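Local coordinates for protein putative neuraminyllactose-binding hemagglutinin homolog (Helicobacter pylori, PDB 3BGH) that is an outer-membrane lipoprotein that probably acts as a flagellar-sheath adhesin and may bind neuraminyllactose-type sugars, at residues N49-E54 with Q188-I193; K58-S63 with N195-K200; L66-F71 with K200-I205; K83-I88 with V99-G104. All blocks are in the same frame, centred on the assembly; numbering follows the deposited sequence.

Contact 1 of 4, residues N49-E54 with Q188-I193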
loop_
_atom_site.group_PDB
_atom_site.type_symbol
_atom_site.label_atom_id
_atom_site.label_comp_id
_atom_site.label_asym_id
_atom_site.label_seq_id
_atom_site.Cartn_x
_atom_site.Cartn_y
_atom_site.Cartn_z
ATOM N N ASN A 49 4.435 0.556 -7.973
ATOM C CA ASN A 49 5.529 -0.399 -7.793
ATOM C C ASN A 49 6.020 -0.934 -9.156
ATOM O O ASN A 49 5.474 -0.574 -10.195
ATOM C CB ASN A 49 5.118 -1.536 -6.846
ATOM C CG ASN A 49 4.202 -2.551 -7.505
ATOM O OD1 ASN A 49 3.264 -2.194 -8.195
ATOM N ND2 ASN A 49 4.458 -3.816 -7.267
ATOM N N LYS A 50 7.038 -1.797 -9.148
ATOM C CA LYS A 50 7.827 -2.113 -10.368
ATOM C C LYS A 50 7.068 -2.835 -11.499
ATOM O O LYS A 50 7.453 -2.820 -12.667
ATOM C CB LYS A 50 9.077 -2.906 -9.971
ATOM C CG LYS A 50 8.882 -4.385 -9.677
ATOM C CD LYS A 50 10.230 -5.002 -9.313
ATOM C CE LYS A 50 10.101 -6.490 -8.939
ATOM N NZ LYS A 50 11.408 -7.097 -8.387
ATOM N N VAL A 51 5.962 -3.447 -11.122
ATOM C CA VAL A 51 5.138 -4.276 -11.987
ATOM C C VAL A 51 4.279 -3.432 -12.953
ATOM O O VAL A 51 3.882 -3.915 -14.028
ATOM C CB VAL A 51 4.344 -5.200 -11.046
ATOM C CG1 VAL A 51 2.863 -5.258 -11.351
ATOM C CG2 VAL A 51 5.030 -6.578 -10.968
ATOM N N ILE A 52 4.044 -2.171 -12.578
ATOM C CA ILE A 52 3.160 -1.231 -13.299
ATOM C C ILE A 52 3.937 -0.261 -14.256
ATOM O O ILE A 52 4.821 0.445 -13.819
ATOM C CB ILE A 52 2.296 -0.384 -12.295
ATOM C CG1 ILE A 52 1.415 -1.288 -11.440
ATOM C CG2 ILE A 52 1.440 0.649 -13.030
ATOM C CD1 ILE A 52 0.719 -0.598 -10.222
ATOM N N PRO A 53 3.615 -0.248 -15.552
ATOM C CA PRO A 53 4.291 0.680 -16.482
ATOM C C PRO A 53 4.109 2.144 -16.084
ATOM O O PRO A 53 3.015 2.546 -15.708
ATOM C CB PRO A 53 3.607 0.413 -17.835
ATOM C CG PRO A 53 3.016 -1.040 -17.668
ATOM C CD PRO A 53 2.639 -1.132 -16.221
ATOM N N GLU A 54 5.181 2.920 -16.167
ATOM C CA GLU A 54 5.147 4.364 -15.907
ATOM C C GLU A 54 4.051 5.096 -16.656
ATOM O O GLU A 54 3.494 6.082 -16.144
ATOM C CB GLU A 54 6.483 5.006 -16.263
ATOM C CG GLU A 54 7.611 4.786 -15.240
ATOM C CD GLU A 54 8.865 5.557 -15.613
ATOM O OE1 GLU A 54 9.495 6.157 -14.697
ATOM O OE2 GLU A 54 9.209 5.597 -16.841
ATOM N N GLN A 188 -2.573 -7.841 -18.508
ATOM C CA GLN A 188 -4.027 -7.804 -18.554
ATOM C C GLN A 188 -4.683 -7.667 -17.136
ATOM O O GLN A 188 -5.672 -6.956 -16.947
ATOM C CB GLN A 188 -4.532 -9.007 -19.377
ATOM C CG GLN A 188 -5.995 -8.997 -19.786
ATOM C CD GLN A 188 -6.337 -8.105 -20.989
ATOM O OE1 GLN A 188 -7.484 -8.100 -21.453
ATOM N NE2 GLN A 188 -5.367 -7.329 -21.472
ATOM N N ALA A 189 -4.088 -8.300 -16.133
ATOM C CA ALA A 189 -4.612 -8.268 -14.781
ATOM C C ALA A 189 -4.386 -6.879 -14.138
ATOM O O ALA A 189 -5.264 -6.346 -13.460
ATOM C CB ALA A 189 -3.985 -9.374 -13.952
ATOM N N ILE A 190 -3.203 -6.322 -14.399
ATOM C CA ILE A 190 -2.818 -4.967 -14.009
ATOM C C ILE A 190 -3.813 -3.925 -14.542
ATOM O O ILE A 190 -4.303 -3.058 -13.812
ATOM C CB ILE A 190 -1.387 -4.661 -14.527
ATOM C CG1 ILE A 190 -0.384 -5.539 -13.766
ATOM C CG2 ILE A 190 -1.052 -3.205 -14.396
ATOM C CD1 ILE A 190 1.029 -5.448 -14.248
ATOM N N ARG A 191 -4.110 -4.042 -15.823
ATOM C CA ARG A 191 -5.100 -3.216 -16.471
ATOM C C ARG A 191 -6.475 -3.238 -15.772
ATOM O O ARG A 191 -7.074 -2.174 -15.549
ATOM C CB ARG A 191 -5.157 -3.580 -17.954
ATOM C CG ARG A 191 -4.634 -2.469 -18.816
ATOM C CD ARG A 191 -3.761 -2.889 -19.979
ATOM N NE ARG A 191 -4.524 -3.426 -21.093
ATOM C CZ ARG A 191 -4.039 -3.615 -22.322
ATOM N NH1 ARG A 191 -2.785 -3.277 -22.636
ATOM N NH2 ARG A 191 -4.826 -4.132 -23.253
ATOM N N LYS A 192 -6.936 -4.436 -15.397
ATOM C CA LYS A 192 -8.220 -4.645 -14.687
ATOM C C LYS A 192 -8.216 -4.087 -13.286
ATOM O O LYS A 192 -9.160 -3.414 -12.884
ATOM C CB LYS A 192 -8.577 -6.131 -14.614
ATOM C CG LYS A 192 -9.086 -6.742 -15.933
ATOM C CD LYS A 192 -9.747 -8.077 -15.706
ATOM C CE LYS A 192 -8.773 -9.225 -15.952
ATOM N NZ LYS A 192 -9.315 -10.519 -15.396
ATOM N N ILE A 193 -7.143 -4.350 -12.551
ATOM C CA ILE A 193 -7.009 -3.888 -11.189
ATOM C C ILE A 193 -6.979 -2.371 -11.127
ATOM O O ILE A 193 -7.692 -1.770 -10.308
ATOM C CB ILE A 193 -5.766 -4.535 -10.506
ATOM C CG1 ILE A 193 -6.090 -6.005 -10.171
ATOM C CG2 ILE A 193 -5.321 -3.725 -9.283
ATOM C CD1 ILE A 193 -4.890 -6.888 -9.835
#

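Contact 2 of 4, residues K58-S63 with N195-K200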
loop_
_atom_site.group_PDB
_atom_site.type_symbol
_atom_site.label_atom_id
_atom_site.label_comp_id
_atom_site.label_asym_id
_atom_site.label_seq_id
_atom_site.Cartn_x
_atom_site.Cartn_y
_atom_site.Cartn_z
ATOM N N LYS A 58 1.146 7.791 -15.187
ATOM C CA LYS A 58 0.907 9.094 -15.819
ATOM C C LYS A 58 -0.554 9.271 -16.262
ATOM O O LYS A 58 -1.175 10.289 -15.999
ATOM C CB LYS A 58 1.860 9.306 -17.003
ATOM C CG LYS A 58 3.228 9.843 -16.594
ATOM C CD LYS A 58 4.394 9.215 -17.429
ATOM C CE LYS A 58 5.761 9.790 -17.009
ATOM N NZ LYS A 58 6.978 9.037 -17.561
ATOM N N GLU A 59 -1.102 8.257 -16.909
ATOM C CA GLU A 59 -2.428 8.339 -17.455
ATOM C C GLU A 59 -3.498 8.264 -16.340
ATOM O O GLU A 59 -4.535 8.937 -16.405
ATOM C CB GLU A 59 -2.544 7.267 -18.526
ATOM C CG GLU A 59 -3.827 6.535 -18.621
ATOM C CD GLU A 59 -4.638 6.943 -19.801
ATOM O OE1 GLU A 59 -4.698 8.172 -20.082
ATOM O OE2 GLU A 59 -5.241 6.033 -20.430
ATOM N N PHE A 60 -3.223 7.458 -15.316
ATOM C CA PHE A 60 -3.981 7.458 -14.064
ATOM C C PHE A 60 -3.933 8.838 -13.361
ATOM O O PHE A 60 -4.964 9.333 -12.914
ATOM C CB PHE A 60 -3.446 6.339 -13.145
ATOM C CG PHE A 60 -4.332 5.997 -11.990
ATOM C CD1 PHE A 60 -5.066 4.805 -11.980
ATOM C CD2 PHE A 60 -4.393 6.815 -10.874
ATOM C CE1 PHE A 60 -5.871 4.462 -10.880
ATOM C CE2 PHE A 60 -5.199 6.471 -9.791
ATOM C CZ PHE A 60 -5.930 5.300 -9.781
ATOM N N GLU A 61 -2.763 9.449 -13.246
ATOM C CA GLU A 61 -2.674 10.802 -12.654
ATOM C C GLU A 61 -3.316 11.895 -13.519
ATOM O O GLU A 61 -3.866 12.853 -12.977
ATOM C CB GLU A 61 -1.235 11.229 -12.403
ATOM C CG GLU A 61 -0.587 10.587 -11.228
ATOM C CD GLU A 61 0.940 10.744 -11.241
ATOM O OE1 GLU A 61 1.517 11.213 -12.243
ATOM O OE2 GLU A 61 1.566 10.399 -10.237
ATOM N N LYS A 62 -3.216 11.767 -14.845
ATOM C CA LYS A 62 -3.734 12.776 -15.770
ATOM C C LYS A 62 -5.242 12.706 -15.796
ATOM O O LYS A 62 -5.903 13.729 -15.748
ATOM C CB LYS A 62 -3.139 12.630 -17.198
ATOM C CG LYS A 62 -4.103 13.032 -18.395
ATOM C CD LYS A 62 -3.411 13.054 -19.801
ATOM C CE LYS A 62 -4.374 12.700 -20.973
ATOM N NZ LYS A 62 -4.721 11.213 -21.000
ATOM N N SER A 63 -5.802 11.506 -15.858
ATOM C CA SER A 63 -7.246 11.381 -15.898
ATOM C C SER A 63 -7.957 11.935 -14.662
ATOM O O SER A 63 -8.999 12.563 -14.797
ATOM C CB SER A 63 -7.650 9.952 -16.174
ATOM O OG SER A 63 -7.024 9.543 -17.369
ATOM N N ASN A 195 -8.109 -0.222 -13.477
ATOM C CA ASN A 195 -9.428 0.307 -13.815
ATOM C C ASN A 195 -10.343 0.299 -12.620
ATOM O O ASN A 195 -11.068 1.255 -12.422
ATOM C CB ASN A 195 -10.114 -0.450 -14.965
ATOM C CG ASN A 195 -9.448 -0.197 -16.310
ATOM O OD1 ASN A 195 -8.712 0.774 -16.473
ATOM N ND2 ASN A 195 -9.676 -1.083 -17.260
ATOM N N GLN A 196 -10.335 -0.790 -11.847
ATOM C CA GLN A 196 -11.184 -0.883 -10.673
ATOM C C GLN A 196 -10.717 0.115 -9.641
ATOM O O GLN A 196 -11.526 0.687 -8.956
ATOM C CB GLN A 196 -11.151 -2.268 -10.045
ATOM C CG GLN A 196 -11.996 -3.331 -10.683
ATOM C CD GLN A 196 -11.924 -4.654 -9.889
ATOM O OE1 GLN A 196 -11.408 -5.667 -10.384
ATOM N NE2 GLN A 196 -12.418 -4.630 -8.644
ATOM N N ALA A 197 -9.409 0.347 -9.535
ATOM C CA ALA A 197 -8.940 1.348 -8.585
ATOM C C ALA A 197 -9.310 2.764 -9.028
ATOM O O ALA A 197 -9.628 3.627 -8.192
ATOM C CB ALA A 197 -7.423 1.227 -8.334
ATOM N N TYR A 198 -9.249 3.016 -10.334
ATOM C CA TYR A 198 -9.568 4.343 -10.829
ATOM C C TYR A 198 -11.049 4.639 -10.560
ATOM O O TYR A 198 -11.366 5.694 -10.042
ATOM C CB TYR A 198 -9.269 4.496 -12.328
ATOM C CG TYR A 198 -9.520 5.926 -12.781
ATOM C CD1 TYR A 198 -8.509 6.873 -12.766
ATOM C CD2 TYR A 198 -10.793 6.339 -13.165
ATOM C CE1 TYR A 198 -8.754 8.176 -13.174
ATOM C CE2 TYR A 198 -11.044 7.634 -13.565
ATOM C CZ TYR A 198 -10.034 8.546 -13.559
ATOM O OH TYR A 198 -10.313 9.848 -13.944
ATOM N N HIS A 199 -11.928 3.700 -10.911
ATOM C CA HIS A 199 -13.361 3.799 -10.660
ATOM C C HIS A 199 -13.622 4.087 -9.162
ATOM O O HIS A 199 -14.233 5.103 -8.858
ATOM C CB HIS A 199 -14.090 2.525 -11.157
ATOM C CG HIS A 199 -15.575 2.515 -10.904
ATOM N ND1 HIS A 199 -16.488 3.130 -11.743
ATOM C CD2 HIS A 199 -16.309 1.909 -9.934
ATOM C CE1 HIS A 199 -17.713 2.929 -11.289
ATOM N NE2 HIS A 199 -17.635 2.186 -10.195
ATOM N N LYS A 200 -13.117 3.236 -8.247
ATOM C CA LYS A 200 -13.254 3.480 -6.810
ATOM C C LYS A 200 -12.769 4.861 -6.333
ATOM O O LYS A 200 -13.451 5.472 -5.497
ATOM C CB LYS A 200 -12.585 2.382 -5.961
ATOM C CG LYS A 200 -12.897 2.520 -4.459
ATOM C CD LYS A 200 -12.085 1.572 -3.545
ATOM C CE LYS A 200 -12.608 1.573 -2.094
ATOM N NZ LYS A 200 -11.998 0.538 -1.192
#

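Contact 3 of 4, residues L66-F71 with K200-I205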
loop_
_atom_site.group_PDB
_atom_site.type_symbol
_atom_site.label_atom_id
_atom_site.label_comp_id
_atom_site.label_asym_id
_atom_site.label_seq_id
_atom_site.Cartn_x
_atom_site.Cartn_y
_atom_site.Cartn_z
ATOM N N LEU A 66 -8.023 15.817 -14.740
ATOM C CA LEU A 66 -8.890 16.509 -15.685
ATOM C C LEU A 66 -10.320 16.294 -15.263
ATOM O O LEU A 66 -11.103 17.243 -15.190
ATOM C CB LEU A 66 -8.671 16.040 -17.127
ATOM C CG LEU A 66 -7.274 16.202 -17.761
ATOM C CD1 LEU A 66 -7.261 15.499 -19.093
ATOM C CD2 LEU A 66 -6.851 17.666 -17.922
ATOM N N GLN A 67 -10.641 15.052 -14.938
ATOM C CA GLN A 67 -11.949 14.703 -14.455
ATOM C C GLN A 67 -12.384 15.436 -13.192
ATOM O O GLN A 67 -13.537 15.811 -13.061
ATOM C CB GLN A 67 -12.021 13.223 -14.242
ATOM C CG GLN A 67 -11.938 12.438 -15.536
ATOM C CD GLN A 67 -13.002 11.388 -15.571
ATOM O OE1 GLN A 67 -12.776 10.245 -15.150
ATOM N NE2 GLN A 67 -14.205 11.781 -16.005
ATOM N N LEU A 68 -11.474 15.627 -12.253
ATOM C CA LEU A 68 -11.813 16.369 -11.065
ATOM C C LEU A 68 -12.041 17.835 -11.384
ATOM O O LEU A 68 -12.850 18.486 -10.737
ATOM C CB LEU A 68 -10.761 16.206 -9.984
ATOM C CG LEU A 68 -11.149 15.010 -9.150
ATOM C CD1 LEU A 68 -9.940 14.549 -8.350
ATOM C CD2 LEU A 68 -12.403 15.340 -8.244
ATOM N N SER A 69 -11.311 18.360 -12.362
ATOM C CA SER A 69 -11.618 19.698 -12.854
ATOM C C SER A 69 -13.029 19.715 -13.470
ATOM O O SER A 69 -13.839 20.561 -13.089
ATOM C CB SER A 69 -10.543 20.209 -13.797
ATOM O OG SER A 69 -9.355 20.473 -13.064
ATOM N N SER A 70 -13.351 18.739 -14.325
ATOM C CA SER A 70 -14.687 18.678 -14.970
ATOM C C SER A 70 -15.816 18.527 -13.994
ATOM O O SER A 70 -16.863 19.156 -14.157
ATOM C CB SER A 70 -14.807 17.551 -15.977
ATOM O OG SER A 70 -14.007 17.850 -17.085
ATOM N N PHE A 71 -15.616 17.654 -13.011
ATOM C CA PHE A 71 -16.561 17.485 -11.932
ATOM C C PHE A 71 -16.786 18.812 -11.199
ATOM O O PHE A 71 -17.920 19.205 -10.949
ATOM C CB PHE A 71 -16.041 16.456 -10.943
ATOM C CG PHE A 71 -16.937 16.261 -9.776
ATOM C CD1 PHE A 71 -18.061 15.444 -9.882
ATOM C CD2 PHE A 71 -16.672 16.901 -8.568
ATOM C CE1 PHE A 71 -18.916 15.253 -8.782
ATOM C CE2 PHE A 71 -17.513 16.723 -7.473
ATOM C CZ PHE A 71 -18.634 15.900 -7.579
ATOM N N LYS A 200 -13.117 3.236 -8.247
ATOM C CA LYS A 200 -13.254 3.480 -6.810
ATOM C C LYS A 200 -12.769 4.861 -6.333
ATOM O O LYS A 200 -13.451 5.472 -5.497
ATOM C CB LYS A 200 -12.585 2.382 -5.961
ATOM C CG LYS A 200 -12.897 2.520 -4.459
ATOM C CD LYS A 200 -12.085 1.572 -3.545
ATOM C CE LYS A 200 -12.608 1.573 -2.094
ATOM N NZ LYS A 200 -11.998 0.538 -1.192
ATOM N N VAL A 201 -11.621 5.348 -6.826
ATOM C CA VAL A 201 -11.151 6.687 -6.393
ATOM C C VAL A 201 -12.159 7.800 -6.806
ATOM O O VAL A 201 -12.567 8.633 -5.994
ATOM C CB VAL A 201 -9.679 7.061 -6.879
ATOM C CG1 VAL A 201 -9.346 8.465 -6.525
ATOM C CG2 VAL A 201 -8.652 6.150 -6.232
ATOM N N MET A 202 -12.531 7.807 -8.068
ATOM C CA MET A 202 -13.426 8.836 -8.562
ATOM C C MET A 202 -14.774 8.823 -7.837
ATOM O O MET A 202 -15.290 9.881 -7.519
ATOM C CB MET A 202 -13.610 8.701 -10.070
ATOM C CG MET A 202 -12.461 9.291 -10.907
ATOM S SD MET A 202 -12.163 11.017 -10.616
ATOM C CE MET A 202 -13.761 11.692 -11.018
ATOM N N VAL A 203 -15.337 7.640 -7.571
ATOM C CA VAL A 203 -16.614 7.519 -6.867
ATOM C C VAL A 203 -16.524 8.049 -5.440
ATOM O O VAL A 203 -17.421 8.736 -4.956
ATOM C CB VAL A 203 -17.073 6.049 -6.768
ATOM C CG1 VAL A 203 -18.232 5.909 -5.789
ATOM C CG2 VAL A 203 -17.505 5.499 -8.126
ATOM N N HIS A 204 -15.458 7.702 -4.734
ATOM C CA HIS A 204 -15.350 8.110 -3.355
ATOM C C HIS A 204 -15.081 9.599 -3.275
ATOM O O HIS A 204 -15.671 10.257 -2.465
ATOM C CB HIS A 204 -14.285 7.292 -2.610
ATOM C CG HIS A 204 -14.732 5.907 -2.250
ATOM N ND1 HIS A 204 -14.465 5.330 -1.026
ATOM C CD2 HIS A 204 -15.425 4.981 -2.957
ATOM C CE1 HIS A 204 -14.981 4.116 -0.995
ATOM N NE2 HIS A 204 -15.567 3.875 -2.156
ATOM N N ILE A 205 -14.199 10.131 -4.110
ATOM C CA ILE A 205 -13.934 11.555 -4.066
ATOM C C ILE A 205 -15.137 12.378 -4.522
ATOM O O ILE A 205 -15.433 13.395 -3.928
ATOM C CB ILE A 205 -12.724 11.975 -4.882
ATOM C CG1 ILE A 205 -11.431 11.634 -4.155
ATOM C CG2 ILE A 205 -12.735 13.508 -5.077
ATOM C CD1 ILE A 205 -10.178 11.839 -5.011
#

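Contact 4 of 4, residues K83-I88 with V99-G104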
loop_
_atom_site.group_PDB
_atom_site.type_symbol
_atom_site.label_atom_id
_atom_site.label_comp_id
_atom_site.label_asym_id
_atom_site.label_seq_id
_atom_site.Cartn_x
_atom_site.Cartn_y
_atom_site.Cartn_z
ATOM N N LYS A 83 1.017 22.225 -11.258
ATOM C CA LYS A 83 1.678 20.934 -11.063
ATOM C C LYS A 83 2.341 20.752 -9.693
ATOM O O LYS A 83 2.586 19.621 -9.278
ATOM C CB LYS A 83 2.649 20.605 -12.200
ATOM C CG LYS A 83 1.955 19.891 -13.356
ATOM C CD LYS A 83 2.882 19.628 -14.561
ATOM C CE LYS A 83 2.040 19.178 -15.785
ATOM N NZ LYS A 83 2.881 18.782 -16.965
ATOM N N ASP A 84 2.626 21.859 -9.007
ATOM C CA ASP A 84 3.186 21.848 -7.651
ATOM C C ASP A 84 2.605 23.056 -6.907
ATOM O O ASP A 84 2.182 24.027 -7.548
ATOM C CB ASP A 84 4.722 21.909 -7.679
ATOM C CG ASP A 84 5.371 20.651 -8.308
ATOM O OD1 ASP A 84 5.096 19.509 -7.864
ATOM O OD2 ASP A 84 6.186 20.803 -9.245
ATOM N N ALA A 85 2.566 23.001 -5.576
ATOM C CA ALA A 85 1.979 24.094 -4.782
ATOM C C ALA A 85 2.799 25.381 -4.858
ATOM O O ALA A 85 2.281 26.484 -4.689
ATOM C CB ALA A 85 1.780 23.669 -3.338
ATOM N N SER A 86 4.086 25.220 -5.125
ATOM C CA SER A 86 5.009 26.340 -5.262
ATOM C C SER A 86 4.725 27.187 -6.511
ATOM O O SER A 86 5.123 28.351 -6.571
ATOM C CB SER A 86 6.454 25.824 -5.281
ATOM O OG SER A 86 6.611 24.759 -6.217
ATOM N N GLU A 87 4.042 26.607 -7.499
ATOM C CA GLU A 87 3.660 27.356 -8.709
ATOM C C GLU A 87 2.399 28.195 -8.522
ATOM O O GLU A 87 1.930 28.819 -9.479
ATOM C CB GLU A 87 3.448 26.431 -9.910
ATOM C CG GLU A 87 4.632 25.549 -10.286
ATOM C CD GLU A 87 4.318 24.603 -11.454
ATOM O OE1 GLU A 87 3.143 24.537 -11.906
ATOM O OE2 GLU A 87 5.260 23.922 -11.925
ATOM N N ILE A 88 1.835 28.209 -7.316
ATOM C CA ILE A 88 0.616 28.983 -7.095
ATOM C C ILE A 88 0.978 30.437 -6.803
ATOM O O ILE A 88 1.649 30.728 -5.802
ATOM C CB ILE A 88 -0.288 28.403 -5.980
ATOM C CG1 ILE A 88 -0.714 26.970 -6.306
ATOM C CG2 ILE A 88 -1.529 29.274 -5.801
ATOM C CD1 ILE A 88 -1.210 26.188 -5.090
ATOM N N VAL A 99 -7.314 24.487 -1.562
ATOM C CA VAL A 99 -6.345 23.810 -2.416
ATOM C C VAL A 99 -6.505 22.323 -2.166
ATOM O O VAL A 99 -6.401 21.885 -1.039
ATOM C CB VAL A 99 -4.920 24.177 -2.067
ATOM C CG1 VAL A 99 -3.961 23.558 -3.086
ATOM C CG2 VAL A 99 -4.756 25.667 -2.033
ATOM N N LEU A 100 -6.789 21.567 -3.216
ATOM C CA LEU A 100 -6.888 20.139 -3.156
ATOM C C LEU A 100 -5.609 19.547 -3.723
ATOM O O LEU A 100 -5.059 20.030 -4.709
ATOM C CB LEU A 100 -8.090 19.665 -3.946
ATOM C CG LEU A 100 -9.498 19.973 -3.433
ATOM C CD1 LEU A 100 -10.482 19.395 -4.422
ATOM C CD2 LEU A 100 -9.721 19.342 -2.068
ATOM N N ARG A 101 -5.155 18.478 -3.084
ATOM C CA ARG A 101 -3.781 18.008 -3.198
ATOM C C ARG A 101 -3.723 16.503 -2.808
ATOM O O ARG A 101 -3.809 16.150 -1.630
ATOM C CB ARG A 101 -2.893 18.911 -2.307
ATOM C CG ARG A 101 -1.580 18.359 -1.925
ATOM C CD ARG A 101 -0.591 19.464 -1.623
ATOM N NE ARG A 101 0.734 19.067 -2.111
ATOM C CZ ARG A 101 1.883 19.635 -1.751
ATOM N NH1 ARG A 101 1.903 20.630 -0.869
ATOM N NH2 ARG A 101 3.025 19.199 -2.275
ATOM N N MET A 102 -3.613 15.652 -3.823
ATOM C CA MET A 102 -3.733 14.215 -3.716
ATOM C C MET A 102 -2.364 13.504 -3.789
ATOM O O MET A 102 -1.619 13.677 -4.755
ATOM C CB MET A 102 -4.652 13.680 -4.827
ATOM C CG MET A 102 -5.281 12.327 -4.500
ATOM S SD MET A 102 -6.196 11.601 -5.897
ATOM C CE MET A 102 -7.025 13.117 -6.518
ATOM N N ASP A 103 -2.054 12.711 -2.762
ATOM C CA ASP A 103 -0.859 11.903 -2.733
ATOM C C ASP A 103 -1.160 10.457 -2.325
ATOM O O ASP A 103 -2.119 10.188 -1.597
ATOM C CB ASP A 103 0.185 12.528 -1.803
ATOM C CG ASP A 103 0.481 14.003 -2.151
ATOM O OD1 ASP A 103 1.545 14.279 -2.752
ATOM O OD2 ASP A 103 -0.350 14.892 -1.824
ATOM N N GLY A 104 -0.322 9.529 -2.778
ATOM C CA GLY A 104 -0.487 8.119 -2.463
ATOM C C GLY A 104 0.298 7.152 -3.323
ATOM O O GLY A 104 1.332 7.501 -3.901
#

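Contact 1 of 4, residues N49-E54 with Q188-I193
Ile190 pushes its delta methyl against Val51 at the point where a loop passes beside helix 186-208. Ile190 CD1 lies 3.4 Å from Val51 CG1, and the same methyl comes within 3.2 Å of the backbone oxygen Val51 O, so the tip of the isoleucine covers both side chain and peptide of this residue. Its CG1 branch stands beside the backbone N (chi1 -68°), which sends CD1 out to Val51, while the other branch serves a second neighbour: Ile190 CG2 is 4.3 Å from Ile52 CG1. No hydrogen bond crosses the contact; one helix residue spans two consecutive loop residues. A type I turn sets up that surface, closed by a backbone bond of 3.2 Å from Ile52 N to Asn49 O. Asn49 OD1 is held by Ile108 N of the central strand, and Asn49 ND2 and Lys50 N both bond to Glu47 of the second subunit, placing the turn at the dimer contact. Ile190 also packs on Tyr56 of helix 54-73. Pro53 then occupies the N-cap position, and the chain enters helix 54-73, making the turn the strand-to-helix connection of a beta-alpha-beta unit built from strands 38-48 and 78-82.

Contact 2 of 4, residues K58-S63 with N195-K200
A T-shaped aromatic pair, Phe60 with Tyr198, fills the gap between two nearly parallel helices, 54-73 and 186-208, whose axes here approach to 11.4 Å at an angle of 18°. The edge of Tyr198 is directed at the face of Phe60, with planes at 84° and centroids 5.4 Å apart; Tyr198 CD1 sits over the centre of the phenylalanine ring. In each residue CG is anti to the backbone N (chi1 -176° in Tyr198), and the two side chains pass each other in opposite directions, each reaching toward the other's helix. Phe60 CE1 thereby reaches 3.7 Å from Tyr198 CB and 4.4 Å from Ala197 CB. Both helices pack on one face of a mixed five-stranded sheet, where Ala197 touches Ile155, and Phe23 from the N-terminal region packs against both rings. Farther along, the phenol end comes alongside Ser63, with Ser63 CB 3.5 Å from Tyr198 OH. The hydroxyl finds its hydrogen-bond partner one turn on, at Gln67 OE1. Ser63 itself turns its hydroxyl back into its own helix: Ser63 OG donates to Glu59 O at 2.7 Å, and Ser63 N reaches the same oxygen from the opposite face of the carbonyl plane.

Contact 3 of 4, residues L66-F71 with K200-I205
Apolar contacts between Leu68, Met202 and Ile205 dominate this pairing of helices 54-73 and 186-208. Leu68 and Ile205 meet at about a right angle, methyl to methyl, with Leu68 CD2 3.7 Å from Ile205 CG2. With Ile205 CG1 beside the backbone N (chi1 -77°), CG2 is the branch anti to that N, and it is CG2 that meets the leucine. Met202 enters beside them. Its sulfur is a looser neighbour of the leucine, Met202 SD standing 4.4 Å from Leu68 CG, and its chain bends at both chi2 and chi3, which carries the terminal methyl to Gln67: Met202 CE is 4.0 Å from Gln67 CB. The methionine therefore bridges two successive residues of the facing helix, lying loosely beside one with its sulfur and meeting the other with its methyl.

The two segments run in the same general direction, their axes 27° apart and 11.6 Å at closest approach, as two helices lying side by side on one face of the mixed sheet of this alpha+beta fold. Leu68 also touches Leu41, and Ile205 touches Ile150, of that sheet, and Gln67 is covered by His24 and Ile27 of the N-terminal region.

Polar interactions lie around the apolar patch and do not cross between the segments. The Gln67 chain bends at chi2, and its amide oxygen, besides its bond to Tyr198, accepts from Tyr25 N, so that two partners give this buried polar end a fixed place. Along the other helix, Thr206 OG1 bonds back to Met202 O, and Lys200 NZ reaches Asp151 O on strand 144-161.

Contact 4 of 4, residues K83-I88 with V99-G104
Ala85 begins a single 3-10 turn, 85-87, that brings the chain past strand 99-104, with Ala85 CA 8.5 Å from Arg101 CA and backbone bonds from Glu87 N to Asp84 O and from Ile88 N to Ala85 O. The turn belongs to the crossover that leaves strand 78-82, passes through helix 90-95 and returns as strand 98-114, parallel to the first; strand 38-48 lies between the two, so the crossover spans it, and Ala85 and Ile88 touch its Ile42 and Val40. Val99 and Arg101, two residues apart on their strand, both point to this side of the sheet. Arg101 CG runs anti to the backbone N (chi1 160°), and a bend at chi3 lays the guanidinium under Ala85: the methyl sits over one face of the group, Ala85 CB 3.9 Å from Arg101 NH1. Deeper in, Ile88 CD1 approaches Val99 CG1 at 4.3 Å in an apolar touch. Asp84 makes a salt bridge with Lys45, and Asp84 OD1 stays 6.0 Å from Arg101 NH2. Within the loop, Lys83 N donates to Glu87 OE1 at 3.2 Å, nearly straight at 166°, meeting the oxygen from above the carboxylate plane.

In the fold
Contacts 1, 2 and 3 follow one another along helix 186-208, which pairs first with the loop before helix 54-73 and then with that helix itself. Centres are about 11 Å apart between contacts 1 and 2, about 9 Å between 2 and 3, and about 21 Å between 1 and 3. Their segments alternate in sequence, so helix 186-208, late in the chain, ties back to its early parts. Contact 4 is nested inside the loops they close, its centre about 16 Å from that of contact 3. Met102 CE of strand 98-114 is 3.7 Å from both Leu68 CD1 and Ile205 CD1. The central strand thus carries the helix pair on one face and the crossover loop on the other.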